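Local coordinates for protein bifunctional cytochrome P450/NADPH--P450 reductase (PDB 7F3H) that binds haem and probably hydroxylates organic substrates with molecular oxygen, drawing electrons from NADPH through a reductase fused to it, at residues A56-P59 against N60-A63; T92-S95 against F96-N99; A394-P397 against F398-M402. All blocks are in the same frame, centred on the assembly; numbering follows the deposited sequence.

Overall arrangement
All three contacts are local, each within one continuous piece of the cytochrome P450 domain. Contact 1 is the most buried: at 56-63 a strand gives way to a helix, and an aspartate caps the helix start with a leucine crossing beside it. Contact 2, at 92-99, is partly buried and also introduces a helix, but works through carboxylates, water and a phenylalanine near the surface. Contact 3, at 394-402, belongs to no helix or strand; it lies partly at the surface, yet packs proline, phenylalanine and glycine directly on the haem. Contacts 1 and 3 are neighbours, their centres about 12 Å apart, whereas about 26 Å separates the centres of contacts 1 and 2.

Contact 1: A56-P59 against N60-A63; sequences AYDP and NLVA
Asp58 and Leu61 meet at the start of a helix, their side chains crossing at about a right angle. Asp58 is the N-cap. Its CG stands anti to the backbone N (chi1 -177°), which carries OD2 forward over the first turn. There OD2 accepts a fairly straight bond from Leu61 N, with Asp58 OD2 to Leu61 N at 3.2 Å, using the lone pair that faces away from OD1. Asn60 N also leans on OD2, but that bond is bent and weak. Pro59, which has no N-H to offer, fills the first helical position between cap and donors. The negative carboxylate sits where the positive end of the helix dipole is expected, so the two probably stabilise each other.

Apolar atoms pack beside this polar grip. Leu61 CD1 lies 3.8 Å from Asp58 CB, and Leu61 CG comes up to OD2, so the leucine flanks the carboxylate arm. Asn60 CB lies 3.6 Å from Asp58 OD2, while the amide oxygen OD1 of Asn60 is taken by His391. On the carbonyl side, Val62 N bonds Asp58 O at 2.8 Å. Val62 CG2 rests against the same oxygen, 3.3 Å from Asp58 O, and reaches back toward the carbonyl of Ala56. The next helical bond runs from Ala63 N to Pro59 O at 2.9 Å.

Ala56 closes strand 51-56, which pairs with strand 356-359 in the mixed sheet, and helix 59-65 begins three residues later, at Pro59. Leu61 packs on Leu43 of strand 43-48, Val62 on Leu364 of helix 361-365, and Tyr57, bonded through OH to Ile39 O, lies against both Phe44 and Ala363; the junction is thus wedged between the sheet and that short helix.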
loop_
_atom_site.group_PDB
_atom_site.type_symbol
_atom_site.label_atom_id
_atom_site.label_comp_id
_atom_site.label_asym_id
_atom_site.label_seq_id
_atom_site.Cartn_x
_atom_site.Cartn_y
_atom_site.Cartn_z
ATOM N N ALA A 56 2.991 14.801 -12.285
ATOM C CA ALA A 56 2.373 15.970 -11.664
ATOM C C ALA A 56 2.500 15.947 -10.152
ATOM O O ALA A 56 2.215 14.928 -9.521
ATOM C CB ALA A 56 0.909 16.065 -12.002
ATOM N N TYR A 57 2.832 17.111 -9.575
ATOM C CA TYR A 57 3.100 17.257 -8.146
ATOM C C TYR A 57 2.739 18.635 -7.567
ATOM O O TYR A 57 2.782 18.812 -6.344
ATOM C CB TYR A 57 4.574 16.882 -7.882
ATOM C CG TYR A 57 5.556 17.562 -8.813
ATOM C CD1 TYR A 57 5.804 17.024 -10.084
ATOM C CD2 TYR A 57 6.266 18.700 -8.428
ATOM C CE1 TYR A 57 6.665 17.629 -10.957
ATOM C CE2 TYR A 57 7.157 19.302 -9.305
ATOM C CZ TYR A 57 7.341 18.762 -10.566
ATOM O OH TYR A 57 8.224 19.334 -11.445
ATOM N N ASP A 58 2.419 19.620 -8.418
ATOM C CA ASP A 58 1.882 20.903 -7.932
ATOM C C ASP A 58 0.525 20.674 -7.268
ATOM O O ASP A 58 -0.367 20.073 -7.897
ATOM C CB ASP A 58 1.711 21.905 -9.075
ATOM C CG ASP A 58 1.232 23.278 -8.591
ATOM O OD1 ASP A 58 2.076 24.031 -8.093
ATOM O OD2 ASP A 58 0.044 23.626 -8.728
ATOM N N PRO A 59 0.315 21.144 -6.030
ATOM C CA PRO A 59 -0.961 20.848 -5.346
ATOM C C PRO A 59 -2.195 21.339 -6.098
ATOM O O PRO A 59 -3.192 20.611 -6.163
ATOM C CB PRO A 59 -0.803 21.537 -3.978
ATOM C CG PRO A 59 0.698 21.667 -3.771
ATOM C CD PRO A 59 1.258 21.885 -5.169
ATOM N N ASN A 60 -2.148 22.496 -6.757
ATOM C CA ASN A 60 -3.374 22.928 -7.430
ATOM C C ASN A 60 -3.632 22.124 -8.707
ATOM O O ASN A 60 -4.794 21.760 -9.005
ATOM C CB ASN A 60 -3.288 24.410 -7.748
ATOM C CG ASN A 60 -3.178 25.262 -6.515
ATOM O OD1 ASN A 60 -3.882 25.051 -5.513
ATOM N ND2 ASN A 60 -2.279 26.241 -6.570
ATOM N N LEU A 61 -2.556 21.835 -9.465
ATOM C CA LEU A 61 -2.656 20.945 -10.627
ATOM C C LEU A 61 -3.209 19.605 -10.205
ATOM O O LEU A 61 -4.128 19.080 -10.843
ATOM C CB LEU A 61 -1.290 20.766 -11.313
ATOM C CG LEU A 61 -0.667 21.999 -12.011
ATOM C CD1 LEU A 61 0.663 21.676 -12.716
ATOM C CD2 LEU A 61 -1.664 22.658 -12.978
ATOM N N VAL A 62 -2.726 19.079 -9.082
ATOM C CA VAL A 62 -3.198 17.776 -8.656
ATOM C C VAL A 62 -4.665 17.849 -8.277
ATOM O O VAL A 62 -5.432 16.929 -8.586
ATOM C CB VAL A 62 -2.358 17.232 -7.489
ATOM C CG1 VAL A 62 -3.058 16.027 -6.897
ATOM C CG2 VAL A 62 -0.982 16.834 -7.976
ATOM N N ALA A 63 -5.097 18.951 -7.649
ATOM C CA ALA A 63 -6.530 19.152 -7.428
ATOM C C ALA A 63 -7.303 19.000 -8.733
ATOM O O ALA A 63 -8.344 18.330 -8.790
ATOM C CB ALA A 63 -6.795 20.523 -6.814
#

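Contact 2: T92-S95 against F96-N99; sequences TSDS and FEPN
Glu97 folds back from the start of a helix onto Ser93 and Asp94. Its CB lies 3.5 Å from Asp94 O, and CG passes the same carbonyl a little farther off. With chi1 at -65° CG sits beside the backbone N, and the chain then runs extended, bringing CD close to Ser93 CB. At the tip, OE2 takes an almost straight bond from Asp94 N, with Glu97 OE2 to Asp94 N at 3.0 Å; the N-H comes from above the carboxylate plane. The same oxygen forms a salt bridge with Arg83 and accepts a hydrogen bond from a water. The salt bridge to Arg83 probably eases the closeness of two like charges, Asp94 OD2 and Glu97 OE2, 4.2 Å apart.

Phe96 lays one ring face over Asp94, a CH-pi contact with Asp94 CB 3.7 Å from the Phe96 ring centroid. Asp94 OD1 is meanwhile held by Val75 N. A second water joins Ser95 O to Glu97 O.

Glu97 is itself the N-cap residue of helix 98-107. The turn belongs to what corresponds to the B-C loop of the P450 fold, tied through Ser93 O to Arg403, a residue that also bonds the haem.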
loop_
_atom_site.group_PDB
_atom_site.type_symbol
_atom_site.label_atom_id
_atom_site.label_comp_id
_atom_site.label_asym_id
_atom_site.label_seq_id
_atom_site.Cartn_x
_atom_site.Cartn_y
_atom_site.Cartn_z
ATOM N N THR A 92 -8.469 -3.806 -10.152
ATOM C CA THR A 92 -8.061 -3.970 -11.539
ATOM C C THR A 92 -9.235 -3.916 -12.509
ATOM O O THR A 92 -9.088 -4.331 -13.654
ATOM C CB THR A 92 -7.275 -5.279 -11.696
ATOM O OG1 THR A 92 -8.053 -6.368 -11.197
ATOM C CG2 THR A 92 -5.976 -5.221 -10.888
ATOM N N SER A 93 -10.370 -3.361 -12.096
ATOM C CA SER A 93 -11.536 -3.231 -12.968
ATOM C C SER A 93 -11.836 -1.770 -13.253
ATOM O O SER A 93 -11.536 -0.884 -12.446
ATOM C CB SER A 93 -12.775 -3.880 -12.344
ATOM O OG SER A 93 -12.918 -3.458 -11.007
ATOM N N ASP A 94 -12.441 -1.527 -14.412
ATOM C CA ASP A 94 -12.861 -0.180 -14.772
ATOM C C ASP A 94 -14.176 0.148 -14.072
ATOM O O ASP A 94 -14.934 -0.751 -13.695
ATOM C CB ASP A 94 -12.999 -0.042 -16.293
ATOM C CG ASP A 94 -11.667 0.216 -16.997
ATOM O OD1 ASP A 94 -10.974 1.191 -16.662
ATOM O OD2 ASP A 94 -11.300 -0.564 -17.889
ATOM N N SER A 95 -14.394 1.453 -13.817
ATOM C CA SER A 95 -15.597 1.906 -13.112
ATOM C C SER A 95 -16.871 1.466 -13.819
ATOM O O SER A 95 -17.886 1.190 -13.160
ATOM C CB SER A 95 -15.603 3.428 -12.955
ATOM O OG SER A 95 -14.427 3.904 -12.324
ATOM N N PHE A 96 -16.848 1.399 -15.156
ATOM C CA PHE A 96 -18.079 1.090 -15.867
ATOM C C PHE A 96 -18.413 -0.404 -15.868
ATOM O O PHE A 96 -19.578 -0.756 -16.067
ATOM C CB PHE A 96 -18.001 1.616 -17.305
ATOM C CG PHE A 96 -16.800 1.160 -18.037
ATOM C CD1 PHE A 96 -16.677 -0.153 -18.456
ATOM C CD2 PHE A 96 -15.754 2.035 -18.271
ATOM C CE1 PHE A 96 -15.543 -0.578 -19.131
ATOM C CE2 PHE A 96 -14.620 1.615 -18.942
ATOM C CZ PHE A 96 -14.517 0.315 -19.379
ATOM N N GLU A 97 -17.444 -1.287 -15.625
ATOM C CA GLU A 97 -17.763 -2.702 -15.486
ATOM C C GLU A 97 -18.720 -2.912 -14.310
ATOM O O GLU A 97 -18.444 -2.430 -13.200
ATOM C CB GLU A 97 -16.490 -3.518 -15.277
ATOM C CG GLU A 97 -15.542 -3.536 -16.436
ATOM C CD GLU A 97 -14.325 -4.418 -16.160
ATOM O OE1 GLU A 97 -14.472 -5.653 -16.014
ATOM O OE2 GLU A 97 -13.208 -3.861 -16.074
ATOM N N PRO A 98 -19.821 -3.650 -14.499
ATOM C CA PRO A 98 -20.828 -3.770 -13.428
ATOM C C PRO A 98 -20.288 -4.329 -12.122
ATOM O O PRO A 98 -20.725 -3.913 -11.028
ATOM C CB PRO A 98 -21.857 -4.737 -14.039
ATOM C CG PRO A 98 -21.716 -4.600 -15.500
ATOM C CD PRO A 98 -20.265 -4.262 -15.764
ATOM N N ASN A 99 -19.344 -5.280 -12.199
ATOM C CA ASN A 99 -18.829 -5.894 -10.979
ATOM C C ASN A 99 -18.033 -4.907 -10.121
ATOM O O ASN A 99 -17.930 -5.119 -8.905
ATOM C CB ASN A 99 -17.993 -7.137 -11.311
ATOM C CG ASN A 99 -18.805 -8.435 -11.256
ATOM O OD1 ASN A 99 -19.809 -8.550 -10.547
ATOM N ND2 ASN A 99 -18.387 -9.400 -12.041
HETATM O O HOH W 1 -12.230 -2.682 -18.662
HETATM O O HOH W 2 -19.700 -0.389 -12.006
#

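Contact 3: A394-P397 against F398-M402. With HEM (protoporphyrin IX containing Fe), chain E.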
loop_
_atom_site.group_PDB
_atom_site.type_symbol
_atom_site.label_atom_id
_atom_site.label_comp_id
_atom_site.label_asym_id
_atom_site.label_seq_id
_atom_site.Cartn_x
_atom_site.Cartn_y
_atom_site.Cartn_z
ATOM N N ALA A 394 -2.998 17.786 -1.373
ATOM C CA ALA A 394 -1.566 17.526 -1.246
ATOM C C ALA A 394 -1.237 16.283 -0.420
ATOM O O ALA A 394 -0.063 16.068 -0.084
ATOM C CB ALA A 394 -0.839 18.765 -0.671
ATOM N N TYR A 395 -2.238 15.491 -0.030
ATOM C CA TYR A 395 -2.019 14.289 0.782
ATOM C C TYR A 395 -2.917 13.177 0.253
ATOM O O TYR A 395 -4.110 13.117 0.578
ATOM C CB TYR A 395 -2.298 14.580 2.245
ATOM C CG TYR A 395 -1.914 13.482 3.195
ATOM C CD1 TYR A 395 -0.590 13.067 3.303
ATOM C CD2 TYR A 395 -2.867 12.877 4.018
ATOM C CE1 TYR A 395 -0.219 12.052 4.184
ATOM C CE2 TYR A 395 -2.505 11.878 4.897
ATOM C CZ TYR A 395 -1.176 11.473 4.971
ATOM O OH TYR A 395 -0.772 10.503 5.838
ATOM N N LYS A 396 -2.342 12.275 -0.532
ATOM C CA LYS A 396 -3.123 11.266 -1.250
ATOM C C LYS A 396 -2.516 9.862 -1.136
ATOM O O LYS A 396 -2.425 9.140 -2.130
ATOM C CB LYS A 396 -3.216 11.684 -2.715
ATOM C CG LYS A 396 -3.988 12.977 -2.994
ATOM C CD LYS A 396 -5.376 12.912 -2.405
ATOM C CE LYS A 396 -6.353 13.641 -3.271
ATOM N NZ LYS A 396 -7.716 13.338 -2.791
ATOM N N PRO A 397 -2.150 9.408 0.075
ATOM C CA PRO A 397 -1.515 8.081 0.178
ATOM C C PRO A 397 -2.493 6.944 -0.046
ATOM O O PRO A 397 -2.067 5.817 -0.330
ATOM C CB PRO A 397 -0.948 8.061 1.598
ATOM C CG PRO A 397 -1.828 8.947 2.358
ATOM C CD PRO A 397 -2.403 9.994 1.406
ATOM N N PHE A 398 -3.789 7.189 0.111
ATOM C CA PHE A 398 -4.819 6.180 -0.096
ATOM C C PHE A 398 -5.638 6.498 -1.349
ATOM O O PHE A 398 -6.852 6.296 -1.382
ATOM C CB PHE A 398 -5.691 6.031 1.154
ATOM C CG PHE A 398 -4.935 5.473 2.358
ATOM C CD1 PHE A 398 -4.573 4.123 2.414
ATOM C CD2 PHE A 398 -4.536 6.303 3.399
ATOM C CE1 PHE A 398 -3.876 3.608 3.503
ATOM C CE2 PHE A 398 -3.820 5.807 4.500
ATOM C CZ PHE A 398 -3.498 4.449 4.555
ATOM N N GLY A 399 -4.981 7.050 -2.387
ATOM C CA GLY A 399 -5.653 7.280 -3.652
ATOM C C GLY A 399 -6.664 8.410 -3.598
ATOM O O GLY A 399 -6.636 9.284 -2.725
ATOM N N ASN A 400 -7.591 8.374 -4.555
ATOM C CA ASN A 400 -8.471 9.502 -4.803
ATOM C C ASN A 400 -9.874 9.052 -5.209
ATOM O O ASN A 400 -10.033 8.086 -5.970
ATOM C CB ASN A 400 -7.908 10.392 -5.902
ATOM C CG ASN A 400 -8.736 11.631 -6.103
ATOM O OD1 ASN A 400 -8.769 12.468 -5.214
ATOM N ND2 ASN A 400 -9.417 11.756 -7.253
ATOM N N GLY A 401 -10.881 9.772 -4.706
ATOM C CA GLY A 401 -12.247 9.702 -5.182
ATOM C C GLY A 401 -12.838 8.332 -4.953
ATOM O O GLY A 401 -12.498 7.643 -3.987
ATOM N N MET A 402 -13.733 7.937 -5.870
ATOM C CA MET A 402 -14.362 6.618 -5.818
ATOM C C MET A 402 -13.327 5.498 -5.876
ATOM O O MET A 402 -13.559 4.410 -5.336
ATOM C CB MET A 402 -15.358 6.452 -6.977
ATOM C CG MET A 402 -16.646 7.257 -6.876
ATOM S SD MET A 402 -17.500 7.054 -5.309
ATOM C CE MET A 402 -17.849 8.766 -4.920
HETATM C CHA HEM E . -6.697 1.045 -3.688
HETATM C CHB HEM E . -7.330 -2.744 -0.712
HETATM C CHC HEM E . -3.723 -1.094 2.121
HETATM C CHD HEM E . -2.909 2.518 -1.010
HETATM C C1A HEM E . -7.180 -0.110 -3.126
HETATM C C2A HEM E . -8.215 -0.949 -3.693
HETATM C C3A HEM E . -8.431 -1.983 -2.865
HETATM C C4A HEM E . -7.472 -1.875 -1.777
HETATM C CMA HEM E . -9.462 -3.123 -3.068
HETATM C CAA HEM E . -8.994 -0.601 -4.971
HETATM C CBA HEM E . -10.256 0.158 -4.543
HETATM C CGA HEM E . -11.164 0.491 -5.727
HETATM O O1A HEM E . -12.393 0.250 -5.575
HETATM O O2A HEM E . -10.722 0.881 -6.851
HETATM C C1B HEM E . -6.445 -2.620 0.340
HETATM C C2B HEM E . -6.345 -3.500 1.497
HETATM C C3B HEM E . -5.381 -3.004 2.293
HETATM C C4B HEM E . -4.799 -1.850 1.632
HETATM C CMB HEM E . -7.270 -4.708 1.751
HETATM C CAB HEM E . -4.780 -3.542 3.611
HETATM C CBB HEM E . -5.076 -4.723 4.158
HETATM C C1C HEM E . -3.168 0.025 1.521
HETATM C C2C HEM E . -2.090 0.871 2.050
HETATM C C3C HEM E . -1.900 1.840 1.134
HETATM C C4C HEM E . -2.838 1.675 0.065
HETATM C CMC HEM E . -1.317 0.631 3.380
HETATM C CAC HEM E . -0.944 3.023 1.093
HETATM C CBC HEM E . -0.098 3.280 2.080
HETATM C C1D HEM E . -3.857 2.434 -2.011
HETATM C C2D HEM E . -3.945 3.304 -3.181
HETATM C C3D HEM E . -4.990 2.885 -3.894
HETATM C C4D HEM E . -5.595 1.742 -3.239
HETATM C CMD HEM E . -3.024 4.501 -3.537
HETATM C CAD HEM E . -5.439 3.513 -5.200
HETATM C CBD HEM E . -4.628 2.784 -6.238
HETATM C CGD HEM E . -4.832 3.370 -7.594
HETATM O O1D HEM E . -4.504 2.622 -8.546
HETATM O O2D HEM E . -5.306 4.546 -7.721
HETATM N NA HEM E . -6.734 -0.726 -1.977
HETATM N NB HEM E . -5.505 -1.625 0.459
HETATM N NC HEM E . -3.582 0.544 0.301
HETATM N ND HEM E . -4.879 1.501 -2.082
HETATM FE FE HEM E . -5.242 0.033 -0.796
#
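Pro397 and Phe398 make the tight side of this turn, wedged against the haem. Pro397 CG touches Phe398 CD2 at 3.9 Å, while Pro397 O closes to 3.3 Å from HEM CAC. With CG of Phe398 beside its backbone N (chi1 -66°), the ring comes up obliquely to pyrrole C, Phe398 CE1 lying 3.6 Å from HEM C3C; Leu326 and Leu412 pack on it from helices 317-329 and 408-425. Gly399 follows at positive phi, its N 3.4 Å from HEM CMD, and a side chain there would run into the propionate carbon CAD. With an alanine here instead of Phe398, a gap would probably open beside pyrrole C, where Pro397 CG, Leu326 and Leu412 would lose the ring they pack on.

The other side is looser. The type I turn from Lys396 to Gly399 closes with a weak bond, Gly399 N to Lys396 O, that oxygen also being bonded by Tyr335. Partly exposed Lys396 bends its chain so that NZ nears Asn400 OD1, a pairing left doubtful by the uncertain place of OD1.

The sequence Phe-Gly-Asn-Gly-Met-Arg-Ala-Cys, from Phe398 to Cys405, is the P450 haem-binding loop, in which Cys405 is the expected thiolate ligand of iron.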